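Local atomic coordinates of albumin-1 (Psophocarpus tetragonolobus, PDB entry 1WBA), a protein that serves as a 2S seed storage albumin of winged bean and belongs to the leguminous Kunitz-type protease inhibitor family. Residues H87-Q98 / L104-V114; G138-I146 / L156-L165. All blocks are in the same frame, centred on the assembly; numbering follows the deposited sequence.

Interaction 1 (H87-Q98 / L104-V114); sequences HKGDVWSVVDFQ and LKLAGRYPNQV
Strands 92-97 and 103-106 form an antiparallel hairpin of the beta-trefoil fold shared by Kunitz-type inhibitors, and Ser93 and Lys105 are a hydrogen-bonded pair in it. Lys105 N gives Ser93 O a bond of 3.0 Å at 164°; Lys105 O takes a weak return bond from Ser93 N and also a bond from Ser93 OG, which sits above the carbonyl plane at 2.9 Å. The lysine chain lays its CG on Val95 CG2 and bends there (chi2 -74°), which carries NZ over one face of Phe97, 4.3 Å from the ring centroid, in a cation-pi contact. Phe97 CE1 meets Tyr110 CE1 at 3.5 Å, edge over tyrosine face in a T-shaped pair. After the loop the chain returns along the other edge of strand 92-97: Asp96 N bonds Asn112 O at 2.9 Å and Val114 N bonds Val94 O. Gln113 OE1 accepts Gly108 N at 2.7 Å in the carbonyl plane, with CD beside Ser93 OG. An alanine in place of this glutamine would probably leave Gly108 N without this acceptor and open a gap beside Ser93. At the far end Arg109 NH1 reaches Asp90 OD1 at 3.2 Å from above the carboxylate plane and also bonds Ala107 O. One salt bridge and the neutral Gln113 amide thus hold the 107-113 loop, and the buried lysine's charge is probably balanced by its salt bridge with Glu38.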
# COMPACT_ATOMS: atom_id res chain seq x y z
N HIS A 87 -1.78 10.68 10.30
CA HIS A 87 -0.50 10.04 10.04
C HIS A 87 0.25 10.69 8.90
O HIS A 87 0.92 10.02 8.12
CB HIS A 87 -0.71 8.56 9.71
CG HIS A 87 -1.58 7.86 10.70
ND1 HIS A 87 -1.16 7.56 11.98
CD2 HIS A 87 -2.87 7.45 10.63
CE1 HIS A 87 -2.15 7.00 12.66
NE2 HIS A 87 -3.20 6.92 11.85
N LYS A 88 0.20 12.02 8.85
CA LYS A 88 0.85 12.76 7.81
C LYS A 88 2.33 12.46 7.76
O LYS A 88 3.06 12.64 8.73
CB LYS A 88 0.62 14.26 8.01
CG LYS A 88 0.80 15.10 6.75
CD LYS A 88 0.17 16.48 6.93
CE LYS A 88 0.87 17.27 8.04
NZ LYS A 88 0.21 18.57 8.41
N GLY A 89 2.77 11.95 6.62
CA GLY A 89 4.17 11.64 6.46
C GLY A 89 4.58 10.24 6.86
O GLY A 89 5.69 9.85 6.53
N ASP A 90 3.74 9.49 7.56
CA ASP A 90 4.11 8.12 7.94
C ASP A 90 4.26 7.28 6.69
O ASP A 90 3.40 7.27 5.82
CB ASP A 90 3.08 7.50 8.90
CG ASP A 90 3.26 7.97 10.32
OD1 ASP A 90 4.41 8.00 10.81
OD2 ASP A 90 2.25 8.33 10.96
N VAL A 91 5.36 6.54 6.62
CA VAL A 91 5.69 5.73 5.46
C VAL A 91 5.25 4.29 5.62
O VAL A 91 5.34 3.72 6.71
CB VAL A 91 7.22 5.82 5.21
CG1 VAL A 91 7.65 4.91 4.06
CG2 VAL A 91 7.61 7.27 4.93
N TRP A 92 4.79 3.68 4.53
CA TRP A 92 4.39 2.27 4.57
C TRP A 92 5.64 1.42 4.63
O TRP A 92 6.63 1.69 3.93
CB TRP A 92 3.65 1.90 3.29
CG TRP A 92 2.26 2.46 3.13
CD1 TRP A 92 1.70 3.54 3.78
CD2 TRP A 92 1.25 1.91 2.29
NE1 TRP A 92 0.38 3.67 3.39
CE2 TRP A 92 0.08 2.69 2.48
CE3 TRP A 92 1.20 0.83 1.40
CZ2 TRP A 92 -1.12 2.42 1.80
CZ3 TRP A 92 0.01 0.56 0.73
CH2 TRP A 92 -1.13 1.35 0.94
N SER A 93 5.61 0.34 5.41
CA SER A 93 6.77 -0.53 5.49
C SER A 93 6.28 -1.96 5.66
O SER A 93 5.12 -2.18 5.98
CB SER A 93 7.67 -0.15 6.68
OG SER A 93 7.13 -0.54 7.93
N VAL A 94 7.16 -2.91 5.39
CA VAL A 94 6.84 -4.32 5.56
C VAL A 94 7.67 -4.83 6.74
O VAL A 94 8.88 -4.62 6.80
CB VAL A 94 7.16 -5.11 4.29
CG1 VAL A 94 7.01 -6.61 4.51
CG2 VAL A 94 6.23 -4.65 3.17
N VAL A 95 7.01 -5.45 7.70
CA VAL A 95 7.67 -5.98 8.89
C VAL A 95 7.51 -7.50 8.92
O VAL A 95 6.41 -8.02 8.69
CB VAL A 95 7.05 -5.34 10.17
CG1 VAL A 95 7.60 -5.98 11.45
CG2 VAL A 95 7.29 -3.82 10.17
N ASP A 96 8.60 -8.22 9.12
CA ASP A 96 8.51 -9.68 9.18
C ASP A 96 8.08 -9.99 10.61
O ASP A 96 8.89 -10.29 11.50
CB ASP A 96 9.84 -10.34 8.84
CG ASP A 96 9.68 -11.78 8.46
OD1 ASP A 96 8.63 -12.36 8.78
OD2 ASP A 96 10.59 -12.31 7.80
N PHE A 97 6.78 -9.88 10.80
CA PHE A 97 6.13 -10.01 12.10
C PHE A 97 5.97 -11.41 12.65
O PHE A 97 5.22 -12.23 12.10
CB PHE A 97 4.77 -9.30 12.02
CG PHE A 97 4.28 -8.77 13.33
CD1 PHE A 97 4.74 -7.56 13.81
CD2 PHE A 97 3.35 -9.49 14.07
CE1 PHE A 97 4.27 -7.05 15.02
CE2 PHE A 97 2.88 -9.00 15.29
CZ PHE A 97 3.34 -7.78 15.77
N GLN A 98 6.66 -11.68 13.74
CA GLN A 98 6.58 -12.99 14.38
C GLN A 98 5.29 -13.06 15.21
O GLN A 98 4.99 -12.14 15.97
CB GLN A 98 7.81 -13.21 15.27
CG GLN A 98 7.93 -14.62 15.83
CD GLN A 98 9.04 -14.72 16.85
OE1 GLN A 98 9.05 -13.99 17.85
NE2 GLN A 98 10.01 -15.60 16.60
N LEU A 104 1.99 -5.14 6.52
CA LEU A 104 2.24 -3.70 6.45
C LEU A 104 2.07 -2.99 7.79
O LEU A 104 1.05 -3.13 8.46
CB LEU A 104 1.37 -3.02 5.39
CG LEU A 104 1.44 -3.53 3.95
CD1 LEU A 104 0.85 -2.48 3.03
CD2 LEU A 104 2.85 -3.80 3.55
N LYS A 105 3.08 -2.22 8.17
CA LYS A 105 3.07 -1.47 9.41
C LYS A 105 3.61 -0.08 9.13
O LYS A 105 4.29 0.15 8.12
CB LYS A 105 4.01 -2.13 10.44
CG LYS A 105 3.69 -3.58 10.82
CD LYS A 105 2.46 -3.65 11.73
CE LYS A 105 2.42 -4.98 12.49
NZ LYS A 105 1.14 -5.09 13.26
N LEU A 106 3.32 0.85 10.03
CA LEU A 106 3.87 2.20 9.89
C LEU A 106 5.37 2.01 10.11
O LEU A 106 5.79 1.24 10.99
CB LEU A 106 3.29 3.14 10.95
CG LEU A 106 1.81 3.51 10.79
CD1 LEU A 106 1.50 4.65 11.74
CD2 LEU A 106 1.50 3.91 9.36
N ALA A 107 6.18 2.66 9.28
CA ALA A 107 7.63 2.54 9.36
C ALA A 107 8.23 3.22 10.58
O ALA A 107 7.67 4.18 11.10
CB ALA A 107 8.26 3.12 8.11
N GLY A 108 9.38 2.71 11.01
CA GLY A 108 10.13 3.28 12.11
C GLY A 108 9.70 2.92 13.51
O GLY A 108 10.16 3.54 14.45
N ARG A 109 8.84 1.92 13.64
CA ARG A 109 8.35 1.51 14.95
C ARG A 109 8.86 0.11 15.30
O ARG A 109 9.35 -0.11 16.40
CB ARG A 109 6.82 1.53 14.98
CG ARG A 109 6.17 2.72 14.26
CD ARG A 109 6.49 4.05 14.92
NE ARG A 109 5.34 4.95 14.90
CZ ARG A 109 4.96 5.71 13.87
NH1 ARG A 109 5.64 5.70 12.72
NH2 ARG A 109 3.89 6.48 13.99
N TYR A 110 8.76 -0.83 14.36
CA TYR A 110 9.25 -2.19 14.57
C TYR A 110 10.64 -2.31 14.03
O TYR A 110 10.95 -1.75 12.97
CB TYR A 110 8.36 -3.20 13.87
CG TYR A 110 7.02 -3.34 14.54
CD1 TYR A 110 6.91 -4.06 15.72
CD2 TYR A 110 5.88 -2.75 14.00
CE1 TYR A 110 5.70 -4.20 16.35
CE2 TYR A 110 4.66 -2.87 14.63
CZ TYR A 110 4.58 -3.60 15.80
OH TYR A 110 3.38 -3.74 16.44
N PRO A 111 11.51 -3.06 14.72
CA PRO A 111 12.88 -3.19 14.22
C PRO A 111 13.03 -4.14 13.02
O PRO A 111 13.91 -3.95 12.19
CB PRO A 111 13.63 -3.69 15.45
CG PRO A 111 12.60 -4.55 16.16
CD PRO A 111 11.35 -3.72 16.03
N ASN A 112 12.15 -5.13 12.93
CA ASN A 112 12.21 -6.14 11.86
C ASN A 112 11.58 -5.78 10.50
O ASN A 112 10.78 -6.55 9.95
CB ASN A 112 11.72 -7.52 12.36
CG ASN A 112 10.48 -7.45 13.27
OD1 ASN A 112 10.17 -6.40 13.86
ND2 ASN A 112 9.78 -8.57 13.42
N GLN A 113 11.96 -4.63 9.95
CA GLN A 113 11.45 -4.17 8.66
C GLN A 113 12.25 -4.79 7.53
O GLN A 113 13.46 -4.98 7.63
CB GLN A 113 11.51 -2.65 8.56
CG GLN A 113 10.44 -1.94 9.35
CD GLN A 113 10.58 -0.43 9.35
OE1 GLN A 113 10.09 0.24 10.24
NE2 GLN A 113 11.23 0.12 8.32
N VAL A 114 11.55 -5.07 6.43
CA VAL A 114 12.15 -5.66 5.25
C VAL A 114 12.46 -4.55 4.24
O VAL A 114 11.58 -3.76 3.90
CB VAL A 114 11.15 -6.64 4.60
CG1 VAL A 114 11.78 -7.32 3.37
CG2 VAL A 114 10.69 -7.66 5.64
O HOH W 1 6.70 6.25 9.41
O HOH W 2 9.67 -2.01 4.33

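Interaction 2 (G138-I146 / L156-L165); sequences GSPCKNIGI and LVVSYQSDPL
Leu156 faces Ile146 as a non-hydrogen-bonded pair of an antiparallel hairpin, strands 142-148 and 154-159 of the beta-trefoil, and its CA-H leans on Gly145 O. Val157 and Gly145 follow as a hydrogen-bonded pair: Val157 N reaches Gly145 O at 2.8 Å, and Gly145 N returns to Val157 O at 2.9 Å. At Val158 the two methyls divide the work. CG2 lies alongside Ile144 CG1, pointing the same way, whereas CG1, trans to the backbone N (chi1 -179°), presses on Lys142 CB at a tight 3.5 Å. Ser159 N then donates to Asn143 O at 3.0 Å, and the bond back from Asn143 N is weak; Ser159 OG meets Ser162 OG at 2.8 Å, tying the turn together. Tyr160 swings its ring back under the extended Lys142 chain, whose CE stands over one face 4.0 Å from the ring centroid as a CH-pi contact. Cys141, tied to Cys135 by a disulfide, puts its O at the ring edge, near the ring plane, and Pro140 CD touches the hydroxyl. Tyr160 O takes a weak bond from Asn143 ND2. Ser162 CB sits 3.8 Å from Gly145 N, and Asp163 O also faces this glycine, which leaves no room for a side chain there. Asp163 O is joined to Ile146 N through a water. Pro164 CG rests against Asn143 OD1, Leu165 N closes the segment on Ile144 O at 3.0 Å, and Leu165 CG lies against Ile146 CG1. The strand 142-146 is therefore gripped on one edge by 156-159 and reached by the returning chain at Ile144 O, while the lysine-tyrosine contact relies on alkyl carbons more than on the distant ammonium.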
# COMPACT_ATOMS: atom_id res chain seq x y z
N GLY A 138 16.89 -7.73 -3.61
CA GLY A 138 17.50 -9.02 -3.94
C GLY A 138 16.60 -10.24 -3.81
O GLY A 138 17.09 -11.35 -3.58
N SER A 139 15.31 -10.06 -4.04
CA SER A 139 14.37 -11.16 -3.91
C SER A 139 13.18 -10.94 -4.86
O SER A 139 12.92 -9.81 -5.30
CB SER A 139 13.91 -11.25 -2.45
OG SER A 139 13.06 -12.35 -2.20
N PRO A 140 12.50 -12.03 -5.26
CA PRO A 140 11.35 -11.89 -6.16
C PRO A 140 10.24 -11.11 -5.44
O PRO A 140 10.17 -11.10 -4.21
CB PRO A 140 10.92 -13.33 -6.43
CG PRO A 140 12.19 -14.12 -6.24
CD PRO A 140 12.79 -13.46 -5.01
N CYS A 141 9.35 -10.51 -6.21
CA CYS A 141 8.26 -9.73 -5.65
C CYS A 141 7.12 -10.59 -5.12
O CYS A 141 6.85 -11.68 -5.64
CB CYS A 141 7.73 -8.76 -6.71
SG CYS A 141 9.01 -7.67 -7.38
N LYS A 142 6.42 -10.07 -4.12
CA LYS A 142 5.31 -10.77 -3.49
C LYS A 142 4.05 -9.95 -3.61
O LYS A 142 4.09 -8.71 -3.70
CB LYS A 142 5.63 -11.00 -2.02
CG LYS A 142 6.95 -11.68 -1.81
CD LYS A 142 7.30 -11.86 -0.36
CE LYS A 142 8.54 -12.73 -0.27
NZ LYS A 142 8.93 -13.01 1.13
N ASN A 143 2.92 -10.63 -3.59
CA ASN A 143 1.63 -9.97 -3.68
C ASN A 143 1.22 -9.40 -2.35
O ASN A 143 1.67 -9.86 -1.29
CB ASN A 143 0.56 -10.96 -4.09
CG ASN A 143 0.72 -11.44 -5.49
OD1 ASN A 143 0.80 -10.64 -6.43
ND2 ASN A 143 0.78 -12.74 -5.66
N ILE A 144 0.38 -8.38 -2.41
CA ILE A 144 -0.16 -7.79 -1.19
C ILE A 144 -1.64 -8.16 -1.17
O ILE A 144 -2.38 -7.84 -2.10
CB ILE A 144 0.04 -6.26 -1.14
CG1 ILE A 144 1.56 -5.96 -1.08
CG2 ILE A 144 -0.69 -5.66 0.08
CD1 ILE A 144 1.92 -4.50 -1.26
N GLY A 145 -2.04 -8.88 -0.13
CA GLY A 145 -3.42 -9.30 -0.01
C GLY A 145 -3.97 -8.99 1.37
O GLY A 145 -3.33 -8.32 2.17
N ILE A 146 -5.14 -9.54 1.65
CA ILE A 146 -5.82 -9.33 2.92
C ILE A 146 -5.84 -10.61 3.75
O ILE A 146 -5.93 -11.71 3.21
CB ILE A 146 -7.29 -8.91 2.67
CG1 ILE A 146 -7.34 -7.54 2.02
CG2 ILE A 146 -8.11 -8.92 3.97
CD1 ILE A 146 -6.84 -6.45 2.90
N LEU A 156 -3.18 -6.05 5.84
CA LEU A 156 -2.57 -6.13 4.52
C LEU A 156 -1.31 -6.95 4.71
O LEU A 156 -0.40 -6.55 5.44
CB LEU A 156 -2.24 -4.73 4.00
CG LEU A 156 -3.43 -3.84 3.61
CD1 LEU A 156 -2.94 -2.59 2.94
CD2 LEU A 156 -4.31 -4.55 2.65
N VAL A 157 -1.30 -8.14 4.13
CA VAL A 157 -0.17 -9.05 4.25
C VAL A 157 0.58 -9.23 2.93
O VAL A 157 0.04 -9.03 1.84
CB VAL A 157 -0.60 -10.42 4.82
CG1 VAL A 157 -1.30 -10.21 6.16
CG2 VAL A 157 -1.51 -11.14 3.86
N VAL A 158 1.85 -9.62 3.04
CA VAL A 158 2.69 -9.80 1.87
C VAL A 158 3.17 -11.24 1.73
O VAL A 158 3.81 -11.78 2.63
CB VAL A 158 3.94 -8.86 1.96
CG1 VAL A 158 4.83 -9.00 0.72
CG2 VAL A 158 3.50 -7.41 2.11
N SER A 159 2.82 -11.88 0.62
CA SER A 159 3.28 -13.23 0.36
C SER A 159 3.09 -13.58 -1.11
O SER A 159 2.33 -12.93 -1.83
CB SER A 159 2.58 -14.26 1.26
OG SER A 159 1.34 -14.67 0.75
N TYR A 160 3.86 -14.57 -1.55
CA TYR A 160 3.80 -15.07 -2.92
C TYR A 160 2.41 -15.62 -3.21
O TYR A 160 1.90 -15.53 -4.31
CB TYR A 160 4.80 -16.22 -3.10
CG TYR A 160 6.26 -15.84 -3.04
CD1 TYR A 160 6.75 -14.76 -3.77
CD2 TYR A 160 7.17 -16.59 -2.28
CE1 TYR A 160 8.10 -14.43 -3.75
CE2 TYR A 160 8.52 -16.27 -2.26
CZ TYR A 160 8.98 -15.19 -3.00
OH TYR A 160 10.31 -14.84 -2.99
N GLN A 161 1.80 -16.17 -2.16
CA GLN A 161 0.50 -16.81 -2.29
C GLN A 161 -0.73 -15.98 -1.95
O GLN A 161 -1.86 -16.48 -2.07
CB GLN A 161 0.53 -18.13 -1.50
N SER A 162 -0.54 -14.72 -1.58
CA SER A 162 -1.69 -13.88 -1.26
C SER A 162 -2.49 -13.57 -2.51
O SER A 162 -1.91 -13.32 -3.57
CB SER A 162 -1.25 -12.55 -0.62
OG SER A 162 -0.69 -12.75 0.67
N ASP A 163 -3.81 -13.63 -2.39
CA ASP A 163 -4.70 -13.30 -3.49
C ASP A 163 -4.59 -11.77 -3.48
O ASP A 163 -4.89 -11.14 -2.48
CB ASP A 163 -6.12 -13.77 -3.14
CG ASP A 163 -7.13 -13.47 -4.23
OD1 ASP A 163 -6.78 -13.58 -5.43
OD2 ASP A 163 -8.28 -13.12 -3.88
N PRO A 164 -4.11 -11.17 -4.58
CA PRO A 164 -3.94 -9.72 -4.68
C PRO A 164 -5.18 -8.90 -4.39
O PRO A 164 -6.28 -9.24 -4.83
CB PRO A 164 -3.52 -9.52 -6.14
CG PRO A 164 -2.95 -10.85 -6.54
CD PRO A 164 -3.86 -11.82 -5.88
N LEU A 165 -5.01 -7.82 -3.64
CA LEU A 165 -6.11 -6.92 -3.34
C LEU A 165 -6.16 -6.05 -4.60
O LEU A 165 -5.16 -5.47 -4.99
CB LEU A 165 -5.74 -6.05 -2.13
CG LEU A 165 -6.77 -5.27 -1.28
CD1 LEU A 165 -6.06 -4.09 -0.64
CD2 LEU A 165 -7.96 -4.78 -2.08
O HOH W 3 6.13 -13.49 2.88
O HOH W 4 -2.62 -5.51 -3.99
O HOH W 5 -6.80 -10.39 -0.55

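The two hairpins follow one another along the chain, interaction 1 closing before interaction 2 opens, and their centres lie 16 Å apart. They meet at Leu104, whose N is 3.0 Å from Leu156 O, a probable hydrogen bond that joins the two contacts. Val158 CG2 of interaction 2 touches two strands of interaction 1, 3.9 Å from Leu104 CD2 and 4.0 Å from Val94 CG2. Strand 130-136 is a further common neighbour: Trp92, Val94 and Val114 of interaction 1 and Asn143 and Ile144 of interaction 2 all touch it. The junction thus combines a backbone bond with apolar contacts, and the salt bridge of Asp90 and the disulfide of Cys141 belong to separate parts of the surface.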